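Local coordinates for putative sugar binding protein (Geobacillus stearothermophilus, PDB 6GT9), which binds galactose in the cleft between two lobes and probably serves as the sugar-recognising component of a system that senses sugars for galactan utilization, at residues Lys153-Ile158 / Pro212-Phe217; Ala129-Asp134 / Thr293-Lys298; Leu59-Glu64 / Lys275-Met280; Arg254-Gly259 / Lys298-Lys303. One frame throughout, in Å; residues are numbered along the deposited sequence.

Contact 1 (Lys153-Ile158 / Pro212-Phe217); sequences KATVAI and PDVNAF
Asn215 and Thr155 meet through a side chain that does the work of a backbone carbonyl. OD1 of Asn215 accepts the N-H of Thr155 at 2.8 Å (162° at the hydrogen), while Thr155 O takes Asn215 N at 3.0 Å and, weakly, Ala216 N. With chi1 at 57°, the Asn215 amide is folded back over its own main chain and can face Thr155. One residue on, regular parallel pairing begins with Ala157 N bound to Ala216 O at 2.8 Å. CB of Ala216 lies 4.0 Å from Val156 CG2 on one face of the sheet; on the other, the Ala157 methyl touches Val214 CG1 and the Phe217 ring, 3.9 Å from its CE2. Farther out, Ala154 and Val156 are backbone hydrogen-bonded to Gly184, Arg186 and Val188, at and just before strand 185-192, and Ile207 and Leu208 of helix 197-210 cover Val214 and Phe217. These are neighbouring strands of the Rossmann-like sheet in one lobe of a type I periplasmic binding protein, with helix 197-210 in the beta-alpha-beta crossover leading to strand 216-219. Here the Asn215 amide supplies the acceptor for Thr155 N where the incoming chain is not yet strand, and the backbone takes over at Ala216.

Contact 2 (Ala129-Asp134 / Thr293-Lys298); sequences AYVGTD and TNTETK
Gly132 O is gripped by two donors, Asn294 ND2 at 3.0 Å and Thr295 N at 3.2 Å, which arrive from opposite faces of its carbonyl plane. The hydrogen bond from Asn294 ND2 is almost straight (178°) and its acceptor lies in the plane of the Asn294 amide; the Thr295 N-H comes from high above the carbonyl and is more bent. This is the end of the parallel pairing between strands 129-132 and 292-294, at the edge of one lobe's sheet, where the chain leaves as a crossover segment, consistent with a hinge connection between the lobes of the periplasmic binding protein fold. Earlier, Thr293 N binds Tyr130 O and Gly132 N binds Thr293 O. With CG anti to the backbone N (chi1 168°), the Tyr130 ring comes back under its own chain: Gly132 N lies 3.7 Å above one face, toward the rim, and the hydroxyl donates to Thr133 O at 2.7 Å. Tyr130 CE2 lies 3.8 Å from Asn294 ND2, with ring and amide planes 75° apart. A leucine here brings neither hydroxyl to Thr133 O nor ring to Asn294 ND2, which would probably leave the turn after the strand freer to shift. That turn borders the sugar site, for Thr133 OG1 is hydrogen-bonded to the galactose-binding Gln267, while Thr133 CG2 packs 3.7 Å from Thr297 CB. Asp134 caps the following helix at Tyr137 N. One water joins Thr133 OG1, Thr295 OG1 and Glu296 O; another accepts from Asp134 N at 2.7 Å and donates to Thr295 O at 3.0 Å.

Contact 3 (Leu59-Glu64 / Lys275-Met280); sequences LGVDLE and KAVKMM
Leu59 turns its CG anti to the carbonyl carbon (chi1 -64°) and extends CD1 toward helix 269-284, while Leu63 has its CG anti to the backbone N (chi1 -176°), sending CD1 to the same helix from the neighbouring strand. Val277 receives both. Its two methyls divide the work: CG1 lies 4.0 Å from Leu59 CD1 and 4.4 Å from Val61 CG2, whereas CG2 is held closer, 3.7 Å from Leu63 CD1. Lys278 adds an aliphatic touch beside this cluster. Its chain curls at each of its outer bonds, so that CD rests 3.9 Å from Leu59 CD1 and CE comes 4.1 Å from Leu59 CD2, and the ammonium group is left to make a weak hydrogen bond with Tyr274 OH. Strand 32-36, helix 43-59 and strand 62-65 form a beta-alpha-beta unit of one lobe of the periplasmic binding protein fold; Leu59 ends the helix, and Gly60 follows with positive phi in a Schellman motif that turns the chain into strand 62-65, an outermost strand of the sheet. The hydrophobic contact therefore joins the end of one covering helix, and the strand after it, to a second helix alongside. Ala52 of helix 43-59 touches both Leu63 and Val277, and Ile92 of strand 90-93 also meets Val277. An alanine in place of Leu59 has no CD methyls for the Lys278 methylenes and would be likely to open a gap beside Val277 CG1. On the strand side, Phe33 of the adjacent strand 32-36 touches the side chains of Val61 and Leu63.

Contact 4 (Arg254-Gly259 / Lys298-Lys303); sequences RYLQKG and KVIRKK
Lys302 lays its side chain along the last turn of helix 250-258, meeting main-chain oxygens of Leu256 and Gln257 on the way to its tip. CB and CG each pass 3.7 Å from Leu256 O; CD is 3.9 Å from the same oxygen; CE has moved on to Gln257 O. The chain runs extended as far as CE and then bends (chi4 63°), which brings NZ between two oxygens of one residue: Gln257 O at 2.7 Å, approached in the carbonyl plane on a lone pair, and Gln257 OE1 at 2.8 Å, approached from above the amide plane. Gln257 helps by kinking at its second torsion, folding its amide back toward its own carbonyl as a clasp round the ammonium group. The positive charge stands at the C-terminal end of the helix, where it would be expected to suit the partial negative charge of the last-turn carbonyls. Alongside this polar grip, Leu256 CD2 meets Ile300 CD1 at 3.7 Å, the two side chains crossing at about a right angle. The helix closes at Gly259 in a Schellman motif. Strand 298-301 lies antiparallel to strand 263-266 at the sheet edge, with Ile300 against Thr264 and Val266 and Arg301 salt-bridged to Asp149 of helix 135-149, while helix 250-258 rests Tyr255 on helix 224-235 and Leu256 on Ile261.

The four contacts trace the two-lobed plan of a type I periplasmic binding protein. Contacts 2 and 3 belong to one sheet and its covering helix, their centres about 18 Å apart, and touch where Val131 packs on Lys275, Ala276 and Met279. Contacts 1 and 4 reach the other sheet, their centres about 19 Å apart, without touching. Contacts 1 and 3, with centres about 43 Å apart, lie on opposite sides of the chain's centre. Along the sequence, contacts 2, 3 and 4 interleave; contact 1 lies within the spans of contacts 2 and 3 and closes before contact 4 opens. Contacts 2 and 4 overlap in sequence at Lys298, just after residues 295-297 carry the chain from one sheet to the other.

Contact 1 (Lys153-Ile158 / Pro212-Phe217)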
loop_
_atom_site.group_PDB
_atom_site.type_symbol
_atom_site.label_atom_id
_atom_site.label_comp_id
_atom_site.label_asym_id
_atom_site.label_seq_id
_atom_site.Cartn_x
_atom_site.Cartn_y
_atom_site.Cartn_z
ATOM N N LYS A 153 21.333 13.168 -9.267
ATOM C CA LYS A 153 21.881 12.463 -10.422
ATOM C C LYS A 153 21.567 10.971 -10.317
ATOM O O LYS A 153 22.117 10.275 -9.457
ATOM C CB LYS A 153 23.387 12.713 -10.513
ATOM C CG LYS A 153 23.708 14.205 -10.638
ATOM C CD LYS A 153 25.133 14.535 -10.232
ATOM C CE LYS A 153 25.346 14.409 -8.724
ATOM N NZ LYS A 153 26.707 14.901 -8.337
ATOM N N ALA A 154 20.697 10.474 -11.196
ATOM C CA ALA A 154 20.277 9.081 -11.117
ATOM C C ALA A 154 19.554 8.681 -12.391
ATOM O O ALA A 154 18.808 9.478 -12.967
ATOM C CB ALA A 154 19.360 8.838 -9.906
ATOM N N THR A 155 19.779 7.436 -12.814
ATOM C CA THR A 155 19.044 6.805 -13.898
ATOM C C THR A 155 18.086 5.808 -13.248
ATOM O O THR A 155 18.516 4.758 -12.756
ATOM C CB THR A 155 19.992 6.119 -14.884
ATOM O OG1 THR A 155 20.884 7.097 -15.445
ATOM C CG2 THR A 155 19.201 5.455 -16.005
ATOM N N VAL A 156 16.794 6.138 -13.247
ATOM C CA VAL A 156 15.819 5.527 -12.350
ATOM C C VAL A 156 14.928 4.562 -13.114
ATOM O O VAL A 156 14.405 4.898 -14.183
ATOM C CB VAL A 156 14.959 6.598 -11.656
ATOM C CG1 VAL A 156 13.926 5.943 -10.760
ATOM C CG2 VAL A 156 15.848 7.553 -10.868
ATOM N N ALA A 157 14.718 3.385 -12.537
ATOM C CA ALA A 157 13.620 2.506 -12.908
ATOM C C ALA A 157 12.659 2.381 -11.737
ATOM O O ALA A 157 13.070 2.413 -10.572
ATOM C CB ALA A 157 14.122 1.116 -13.315
ATOM N N ILE A 158 11.378 2.205 -12.062
ATOM C CA ILE A 158 10.297 2.131 -11.086
ATOM C C ILE A 158 9.644 0.771 -11.209
ATOM O O ILE A 158 9.313 0.331 -12.317
ATOM C CB ILE A 158 9.241 3.232 -11.296
ATOM C CG1 ILE A 158 9.856 4.607 -11.085
ATOM C CG2 ILE A 158 8.024 3.001 -10.358
ATOM C CD1 ILE A 158 8.873 5.770 -11.276
ATOM N N PRO A 212 20.996 -1.192 -19.249
ATOM C CA PRO A 212 22.173 -1.378 -18.387
ATOM C C PRO A 212 22.604 -0.114 -17.671
ATOM O O PRO A 212 23.440 -0.199 -16.764
ATOM C CB PRO A 212 23.258 -1.858 -19.366
ATOM C CG PRO A 212 22.505 -2.438 -20.502
ATOM C CD PRO A 212 21.271 -1.593 -20.639
ATOM N N ASP A 213 22.069 1.046 -18.037
ATOM C CA ASP A 213 22.465 2.290 -17.395
ATOM C C ASP A 213 21.667 2.597 -16.124
ATOM O O ASP A 213 22.032 3.525 -15.402
ATOM C CB ASP A 213 22.349 3.455 -18.392
ATOM C CG ASP A 213 20.963 3.563 -19.026
ATOM O OD1 ASP A 213 20.214 2.560 -19.024
ATOM O OD2 ASP A 213 20.624 4.654 -19.539
ATOM N N VAL A 214 20.607 1.837 -15.825
ATOM C CA VAL A 214 19.871 2.035 -14.578
ATOM C C VAL A 214 20.801 1.846 -13.391
ATOM O O VAL A 214 21.497 0.828 -13.279
ATOM C CB VAL A 214 18.679 1.066 -14.499
ATOM C CG1 VAL A 214 18.110 1.029 -13.082
ATOM C CG2 VAL A 214 17.620 1.460 -15.496
ATOM N N ASN A 215 20.829 2.837 -12.502
ATOM C CA ASN A 215 21.576 2.726 -11.257
ATOM C C ASN A 215 20.720 3.097 -10.048
ATOM O O ASN A 215 21.257 3.259 -8.942
ATOM C CB ASN A 215 22.854 3.588 -11.310
ATOM C CG ASN A 215 22.570 5.065 -11.597
ATOM O OD1 ASN A 215 21.420 5.518 -11.569
ATOM N ND2 ASN A 215 23.632 5.825 -11.870
ATOM N N ALA A 216 19.406 3.226 -10.228
ATOM C CA ALA A 216 18.502 3.544 -9.134
ATOM C C ALA A 216 17.148 2.881 -9.373
ATOM O O ALA A 216 16.614 2.926 -10.485
ATOM C CB ALA A 216 18.334 5.061 -8.976
ATOM N N PHE A 217 16.598 2.275 -8.320
ATOM C CA PHE A 217 15.266 1.678 -8.355
ATOM C C PHE A 217 14.377 2.323 -7.304
ATOM O O PHE A 217 14.840 2.656 -6.210
ATOM C CB PHE A 217 15.298 0.174 -8.083
ATOM C CG PHE A 217 15.754 -0.658 -9.246
ATOM C CD1 PHE A 217 17.107 -0.917 -9.443
ATOM C CD2 PHE A 217 14.832 -1.210 -10.125
ATOM C CE1 PHE A 217 17.534 -1.717 -10.502
ATOM C CE2 PHE A 217 15.258 -2.005 -11.208
ATOM C CZ PHE A 217 16.609 -2.258 -11.389
#

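Contact 2 (Ala129-Asp134 / Thr293-Lys298)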
loop_
_atom_site.group_PDB
_atom_site.type_symbol
_atom_site.label_atom_id
_atom_site.label_comp_id
_atom_site.label_asym_id
_atom_site.label_seq_id
_atom_site.Cartn_x
_atom_site.Cartn_y
_atom_site.Cartn_z
ATOM N N ALA A 129 -15.413 7.538 5.700
ATOM C CA ALA A 129 -14.121 7.998 6.204
ATOM C C ALA A 129 -13.041 7.122 5.610
ATOM O O ALA A 129 -13.306 5.991 5.204
ATOM C CB ALA A 129 -14.036 7.939 7.732
ATOM N N TYR A 130 -11.819 7.669 5.565
ATOM C CA TYR A 130 -10.628 6.979 5.081
ATOM C C TYR A 130 -9.587 6.932 6.186
ATOM O O TYR A 130 -9.406 7.914 6.912
ATOM C CB TYR A 130 -10.046 7.696 3.853
ATOM C CG TYR A 130 -8.656 7.240 3.425
ATOM C CD1 TYR A 130 -8.421 5.917 3.078
ATOM C CD2 TYR A 130 -7.594 8.145 3.328
ATOM C CE1 TYR A 130 -7.161 5.491 2.668
ATOM C CE2 TYR A 130 -6.308 7.732 2.904
ATOM C CZ TYR A 130 -6.111 6.398 2.574
ATOM O OH TYR A 130 -4.887 5.927 2.163
ATOM N N VAL A 131 -8.897 5.797 6.320
ATOM C CA VAL A 131 -7.734 5.681 7.208
ATOM C C VAL A 131 -6.597 5.070 6.403
ATOM O O VAL A 131 -6.670 3.907 5.996
ATOM C CB VAL A 131 -8.010 4.838 8.458
ATOM C CG1 VAL A 131 -6.843 4.964 9.432
ATOM C CG2 VAL A 131 -9.307 5.269 9.124
ATOM N N GLY A 132 -5.534 5.828 6.196
ATOM C CA GLY A 132 -4.425 5.296 5.430
ATOM C C GLY A 132 -3.421 6.388 5.162
ATOM O O GLY A 132 -3.624 7.559 5.498
ATOM N N THR A 133 -2.326 5.975 4.554
ATOM C CA THR A 133 -1.290 6.916 4.165
ATOM C C THR A 133 -1.850 7.938 3.185
ATOM O O THR A 133 -2.758 7.651 2.403
ATOM C CB THR A 133 -0.112 6.157 3.547
ATOM O OG1 THR A 133 0.399 5.211 4.494
ATOM C CG2 THR A 133 1.011 7.107 3.132
ATOM N N ASP A 134 -1.327 9.167 3.269
ATOM C CA ASP A 134 -1.413 10.110 2.162
ATOM C C ASP A 134 -0.493 9.614 1.049
ATOM O O ASP A 134 0.711 9.901 1.049
ATOM C CB ASP A 134 -1.024 11.520 2.619
ATOM C CG ASP A 134 -1.148 12.554 1.512
ATOM O OD1 ASP A 134 -1.095 12.189 0.325
ATOM O OD2 ASP A 134 -1.312 13.748 1.826
ATOM N N THR A 293 -8.175 10.355 7.940
ATOM C CA THR A 293 -7.157 10.164 8.969
ATOM C C THR A 293 -5.928 9.591 8.274
ATOM O O THR A 293 -5.908 8.405 7.925
ATOM C CB THR A 293 -7.650 9.238 10.086
ATOM O OG1 THR A 293 -8.798 9.810 10.733
ATOM C CG2 THR A 293 -6.554 9.023 11.134
ATOM N N ASN A 294 -4.901 10.422 8.064
ATOM C CA ASN A 294 -3.673 9.963 7.414
ATOM C C ASN A 294 -2.711 9.447 8.474
ATOM O O ASN A 294 -2.191 10.228 9.279
ATOM C CB ASN A 294 -3.008 11.074 6.610
ATOM C CG ASN A 294 -3.747 11.396 5.344
ATOM O OD1 ASN A 294 -3.963 12.566 5.032
ATOM N ND2 ASN A 294 -4.159 10.362 4.607
ATOM N N THR A 295 -2.458 8.141 8.461
ATOM C CA THR A 295 -1.461 7.587 9.354
ATOM C C THR A 295 -0.063 8.026 8.909
ATOM O O THR A 295 0.160 8.426 7.758
ATOM C CB THR A 295 -1.591 6.064 9.421
ATOM O OG1 THR A 295 -1.652 5.513 8.100
ATOM C CG2 THR A 295 -2.891 5.681 10.175
ATOM N N GLU A 296 0.875 7.971 9.855
ATOM C CA GLU A 296 2.226 8.507 9.656
ATOM C C GLU A 296 2.913 7.902 8.433
ATOM O O GLU A 296 2.803 6.704 8.172
ATOM C CB GLU A 296 3.061 8.222 10.909
ATOM C CG GLU A 296 4.556 8.450 10.782
ATOM C CD GLU A 296 4.937 9.907 11.001
ATOM O OE1 GLU A 296 4.135 10.792 10.625
ATOM O OE2 GLU A 296 6.027 10.172 11.560
ATOM N N THR A 297 3.626 8.746 7.673
ATOM C CA THR A 297 4.538 8.270 6.637
ATOM C C THR A 297 5.787 9.145 6.662
ATOM O O THR A 297 5.725 10.339 6.982
ATOM C CB THR A 297 3.897 8.260 5.219
ATOM O OG1 THR A 297 4.762 7.585 4.279
ATOM C CG2 THR A 297 3.625 9.666 4.712
ATOM N N LYS A 298 6.926 8.526 6.364
ATOM C CA LYS A 298 8.229 9.195 6.407
ATOM C C LYS A 298 9.255 8.254 5.803
ATOM O O LYS A 298 9.099 7.033 5.871
ATOM C CB LYS A 298 8.644 9.544 7.837
ATOM C CG LYS A 298 8.755 8.329 8.745
ATOM C CD LYS A 298 9.568 8.622 9.997
ATOM C CE LYS A 298 8.976 7.926 11.215
ATOM N NZ LYS A 298 9.875 7.962 12.408
HETATM O O HOH W 1 -10.886 9.032 9.221
HETATM O O HOH W 2 0.782 5.080 7.150
HETATM O O HOH W 3 0.269 10.076 5.257
#

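Contact 3 (Leu59-Glu64 / Lys275-Met280)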
loop_
_atom_site.group_PDB
_atom_site.type_symbol
_atom_site.label_atom_id
_atom_site.label_comp_id
_atom_site.label_asym_id
_atom_site.label_seq_id
_atom_site.Cartn_x
_atom_site.Cartn_y
_atom_site.Cartn_z
ATOM N N LEU A 59 -13.493 -4.334 21.127
ATOM C CA LEU A 59 -14.862 -3.838 21.013
ATOM C C LEU A 59 -15.907 -4.939 21.080
ATOM O O LEU A 59 -17.102 -4.634 21.150
ATOM C CB LEU A 59 -15.047 -3.066 19.700
ATOM C CG LEU A 59 -14.249 -1.781 19.489
ATOM C CD1 LEU A 59 -14.409 -1.314 18.056
ATOM C CD2 LEU A 59 -14.697 -0.702 20.433
ATOM N N GLY A 60 -15.502 -6.201 21.051
ATOM C CA GLY A 60 -16.481 -7.264 21.020
ATOM C C GLY A 60 -17.263 -7.344 19.730
ATOM O O GLY A 60 -18.420 -7.772 19.747
ATOM N N VAL A 61 -16.666 -6.945 18.607
ATOM C CA VAL A 61 -17.301 -7.101 17.311
ATOM C C VAL A 61 -16.635 -8.272 16.597
ATOM O O VAL A 61 -15.515 -8.681 16.920
ATOM C CB VAL A 61 -17.238 -5.813 16.454
ATOM C CG1 VAL A 61 -17.585 -4.561 17.294
ATOM C CG2 VAL A 61 -15.903 -5.682 15.798
ATOM N N ASP A 62 -17.349 -8.835 15.621
ATOM C CA ASP A 62 -16.836 -9.921 14.793
ATOM C C ASP A 62 -16.230 -9.318 13.531
ATOM O O ASP A 62 -16.933 -8.697 12.725
ATOM C CB ASP A 62 -17.945 -10.922 14.452
ATOM C CG ASP A 62 -17.495 -11.993 13.447
ATOM O OD1 ASP A 62 -16.405 -12.582 13.621
ATOM O OD2 ASP A 62 -18.231 -12.236 12.467
ATOM N N LEU A 63 -14.927 -9.473 13.373
ATOM C CA LEU A 63 -14.232 -8.975 12.198
ATOM C C LEU A 63 -13.906 -10.147 11.281
ATOM O O LEU A 63 -13.151 -11.046 11.666
ATOM C CB LEU A 63 -12.963 -8.231 12.590
ATOM C CG LEU A 63 -12.352 -7.647 11.328
ATOM C CD1 LEU A 63 -12.764 -6.204 11.174
ATOM C CD2 LEU A 63 -10.861 -7.814 11.366
ATOM N N GLU A 64 -14.500 -10.149 10.090
ATOM C CA GLU A 64 -14.284 -11.186 9.093
ATOM C C GLU A 64 -13.292 -10.661 8.063
ATOM O O GLU A 64 -13.538 -9.616 7.453
ATOM C CB GLU A 64 -15.595 -11.559 8.413
ATOM C CG GLU A 64 -16.816 -11.617 9.318
ATOM C CD GLU A 64 -18.030 -12.015 8.501
ATOM O OE1 GLU A 64 -17.786 -12.722 7.500
ATOM O OE2 GLU A 64 -19.189 -11.639 8.818
ATOM N N LYS A 275 -7.498 1.523 13.666
ATOM C CA LYS A 275 -8.312 2.735 13.627
ATOM C C LYS A 275 -9.517 2.583 12.710
ATOM O O LYS A 275 -10.567 3.162 12.987
ATOM C CB LYS A 275 -7.461 3.929 13.193
ATOM C CG LYS A 275 -6.569 4.455 14.296
ATOM C CD LYS A 275 -5.886 5.749 13.881
ATOM C CE LYS A 275 -5.221 6.418 15.084
ATOM N NZ LYS A 275 -4.803 7.799 14.752
ATOM N N ALA A 276 -9.398 1.820 11.621
ATOM C CA ALA A 276 -10.554 1.625 10.751
ATOM C C ALA A 276 -11.692 0.917 11.485
ATOM O O ALA A 276 -12.865 1.210 11.247
ATOM C CB ALA A 276 -10.164 0.829 9.509
ATOM N N VAL A 277 -11.367 -0.049 12.342
ATOM C CA VAL A 277 -12.406 -0.768 13.069
ATOM C C VAL A 277 -13.010 0.134 14.143
ATOM O O VAL A 277 -14.227 0.157 14.334
ATOM C CB VAL A 277 -11.843 -2.067 13.669
ATOM C CG1 VAL A 277 -12.860 -2.701 14.599
ATOM C CG2 VAL A 277 -11.432 -3.068 12.559
ATOM N N LYS A 278 -12.168 0.902 14.848
ATOM C CA LYS A 278 -12.684 1.851 15.834
ATOM C C LYS A 278 -13.573 2.899 15.178
ATOM O O LYS A 278 -14.619 3.254 15.730
ATOM C CB LYS A 278 -11.542 2.549 16.589
ATOM C CG LYS A 278 -10.580 1.624 17.339
ATOM C CD LYS A 278 -11.239 0.842 18.468
ATOM C CE LYS A 278 -11.531 1.718 19.695
ATOM N NZ LYS A 278 -10.326 1.912 20.549
ATOM N N MET A 279 -13.160 3.435 14.019
ATOM C CA MET A 279 -14.005 4.398 13.310
ATOM C C MET A 279 -15.335 3.770 12.924
ATOM O O MET A 279 -16.388 4.391 13.079
ATOM C CB MET A 279 -13.319 4.926 12.044
ATOM C CG MET A 279 -11.952 5.605 12.183
ATOM S SD MET A 279 -12.024 7.293 12.771
ATOM C CE MET A 279 -12.372 7.035 14.519
ATOM N N MET A 280 -15.302 2.542 12.390
ATOM C CA MET A 280 -16.533 1.879 11.980
ATOM C C MET A 280 -17.522 1.769 13.142
ATOM O O MET A 280 -18.724 1.991 12.966
ATOM C CB MET A 280 -16.213 0.496 11.405
ATOM C CG MET A 280 -17.452 -0.212 10.853
ATOM S SD MET A 280 -18.240 0.673 9.490
ATOM C CE MET A 280 -17.140 0.270 8.130
#

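Contact 4 (Arg254-Gly259 / Lys298-Lys303)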
loop_
_atom_site.group_PDB
_atom_site.type_symbol
_atom_site.label_atom_id
_atom_site.label_comp_id
_atom_site.label_asym_id
_atom_site.label_seq_id
_atom_site.Cartn_x
_atom_site.Cartn_y
_atom_site.Cartn_z
ATOM N N ARG A 254 16.170 -5.977 6.901
ATOM C CA ARG A 254 17.426 -6.710 6.770
ATOM C C ARG A 254 18.289 -6.137 5.648
ATOM O O ARG A 254 19.479 -5.856 5.842
ATOM C CB ARG A 254 17.132 -8.190 6.523
ATOM C CG ARG A 254 18.381 -9.032 6.405
ATOM C CD ARG A 254 19.280 -8.813 7.617
ATOM N NE ARG A 254 20.551 -9.518 7.484
ATOM C CZ ARG A 254 21.744 -8.951 7.633
ATOM N NH1 ARG A 254 21.842 -7.659 7.935
ATOM N NH2 ARG A 254 22.841 -9.683 7.489
ATOM N N TYR A 255 17.697 -5.947 4.467
ATOM C CA TYR A 255 18.434 -5.388 3.336
ATOM C C TYR A 255 18.920 -3.969 3.622
ATOM O O TYR A 255 20.015 -3.576 3.195
ATOM C CB TYR A 255 17.548 -5.400 2.094
ATOM C CG TYR A 255 17.518 -6.698 1.318
ATOM C CD1 TYR A 255 18.692 -7.308 0.890
ATOM C CD2 TYR A 255 16.304 -7.302 0.986
ATOM C CE1 TYR A 255 18.663 -8.490 0.159
ATOM C CE2 TYR A 255 16.264 -8.477 0.260
ATOM C CZ TYR A 255 17.444 -9.067 -0.152
ATOM O OH TYR A 255 17.400 -10.236 -0.873
ATOM N N LEU A 256 18.097 -3.175 4.314
ATOM C CA LEU A 256 18.512 -1.849 4.752
ATOM C C LEU A 256 19.713 -1.936 5.681
ATOM O O LEU A 256 20.654 -1.137 5.576
ATOM C CB LEU A 256 17.337 -1.165 5.446
ATOM C CG LEU A 256 17.183 0.338 5.587
ATOM C CD1 LEU A 256 17.253 1.032 4.244
ATOM C CD2 LEU A 256 15.839 0.591 6.249
ATOM N N GLN A 257 19.701 -2.908 6.596
ATOM C CA GLN A 257 20.845 -3.100 7.479
ATOM C C GLN A 257 22.080 -3.529 6.693
ATOM O O GLN A 257 23.196 -3.084 6.987
ATOM C CB GLN A 257 20.499 -4.124 8.560
ATOM C CG GLN A 257 21.611 -4.397 9.565
ATOM C CD GLN A 257 21.885 -3.226 10.503
ATOM O OE1 GLN A 257 23.035 -2.970 10.865
ATOM N NE2 GLN A 257 20.830 -2.519 10.906
ATOM N N LYS A 258 21.897 -4.382 5.682
ATOM C CA LYS A 258 22.998 -4.832 4.842
ATOM C C LYS A 258 23.511 -3.751 3.907
ATOM O O LYS A 258 24.592 -3.924 3.329
ATOM C CB LYS A 258 22.575 -6.042 4.012
ATOM C CG LYS A 258 22.682 -7.370 4.740
ATOM C CD LYS A 258 21.863 -8.462 4.055
ATOM C CE LYS A 258 22.671 -9.277 3.055
ATOM N NZ LYS A 258 23.250 -8.440 1.967
ATOM N N GLY A 259 22.771 -2.658 3.733
ATOM C CA GLY A 259 23.149 -1.614 2.803
ATOM C C GLY A 259 22.662 -1.820 1.386
ATOM O O GLY A 259 22.814 -0.911 0.560
ATOM N N LYS A 298 6.926 8.526 6.364
ATOM C CA LYS A 298 8.229 9.195 6.407
ATOM C C LYS A 298 9.255 8.254 5.803
ATOM O O LYS A 298 9.099 7.033 5.871
ATOM C CB LYS A 298 8.644 9.544 7.837
ATOM C CG LYS A 298 8.755 8.329 8.745
ATOM C CD LYS A 298 9.568 8.622 9.997
ATOM C CE LYS A 298 8.976 7.926 11.215
ATOM N NZ LYS A 298 9.875 7.962 12.408
ATOM N N VAL A 299 10.307 8.821 5.237
ATOM C CA VAL A 299 11.404 8.017 4.718
ATOM C C VAL A 299 12.370 7.734 5.859
ATOM O O VAL A 299 12.718 8.633 6.630
ATOM C CB VAL A 299 12.103 8.725 3.548
ATOM C CG1 VAL A 299 13.269 7.870 3.021
ATOM C CG2 VAL A 299 11.102 8.983 2.437
ATOM N N ILE A 300 12.766 6.475 5.999
ATOM C CA ILE A 300 13.791 6.101 6.955
ATOM C C ILE A 300 14.955 5.490 6.187
ATOM O O ILE A 300 14.805 4.966 5.078
ATOM C CB ILE A 300 13.282 5.124 8.029
ATOM C CG1 ILE A 300 12.782 3.833 7.372
ATOM C CG2 ILE A 300 12.195 5.794 8.877
ATOM C CD1 ILE A 300 13.252 2.565 8.047
ATOM N N ARG A 301 16.130 5.564 6.800
ATOM C CA ARG A 301 17.357 4.992 6.270
ATOM C C ARG A 301 17.979 4.132 7.362
ATOM O O ARG A 301 17.442 4.020 8.469
ATOM C CB ARG A 301 18.318 6.093 5.787
ATOM C CG ARG A 301 17.731 6.973 4.685
ATOM C CD ARG A 301 18.534 8.244 4.465
ATOM N NE ARG A 301 18.062 9.015 3.314
ATOM C CZ ARG A 301 17.122 9.955 3.381
ATOM N NH1 ARG A 301 16.543 10.228 4.542
ATOM N NH2 ARG A 301 16.749 10.615 2.286
ATOM N N LYS A 302 19.124 3.526 7.039
ATOM C CA LYS A 302 19.816 2.652 7.983
ATOM C C LYS A 302 20.148 3.361 9.295
ATOM O O LYS A 302 20.175 2.720 10.352
ATOM C CB LYS A 302 21.091 2.113 7.334
ATOM C CG LYS A 302 21.904 1.168 8.202
ATOM C CD LYS A 302 23.267 0.924 7.571
ATOM C CE LYS A 302 24.193 0.183 8.511
ATOM N NZ LYS A 302 23.671 -1.167 8.834
ATOM N N LYS A 303 20.410 4.673 9.255
ATOM C CA LYS A 303 20.705 5.421 10.474
ATOM C C LYS A 303 19.514 5.494 11.419
ATOM O O LYS A 303 19.682 5.874 12.583
ATOM C CB LYS A 303 21.166 6.846 10.134
ATOM C CG LYS A 303 20.063 7.717 9.541
ATOM C CD LYS A 303 20.491 9.158 9.291
ATOM C CE LYS A 303 21.639 9.245 8.291
ATOM N NZ LYS A 303 21.460 8.325 7.126
#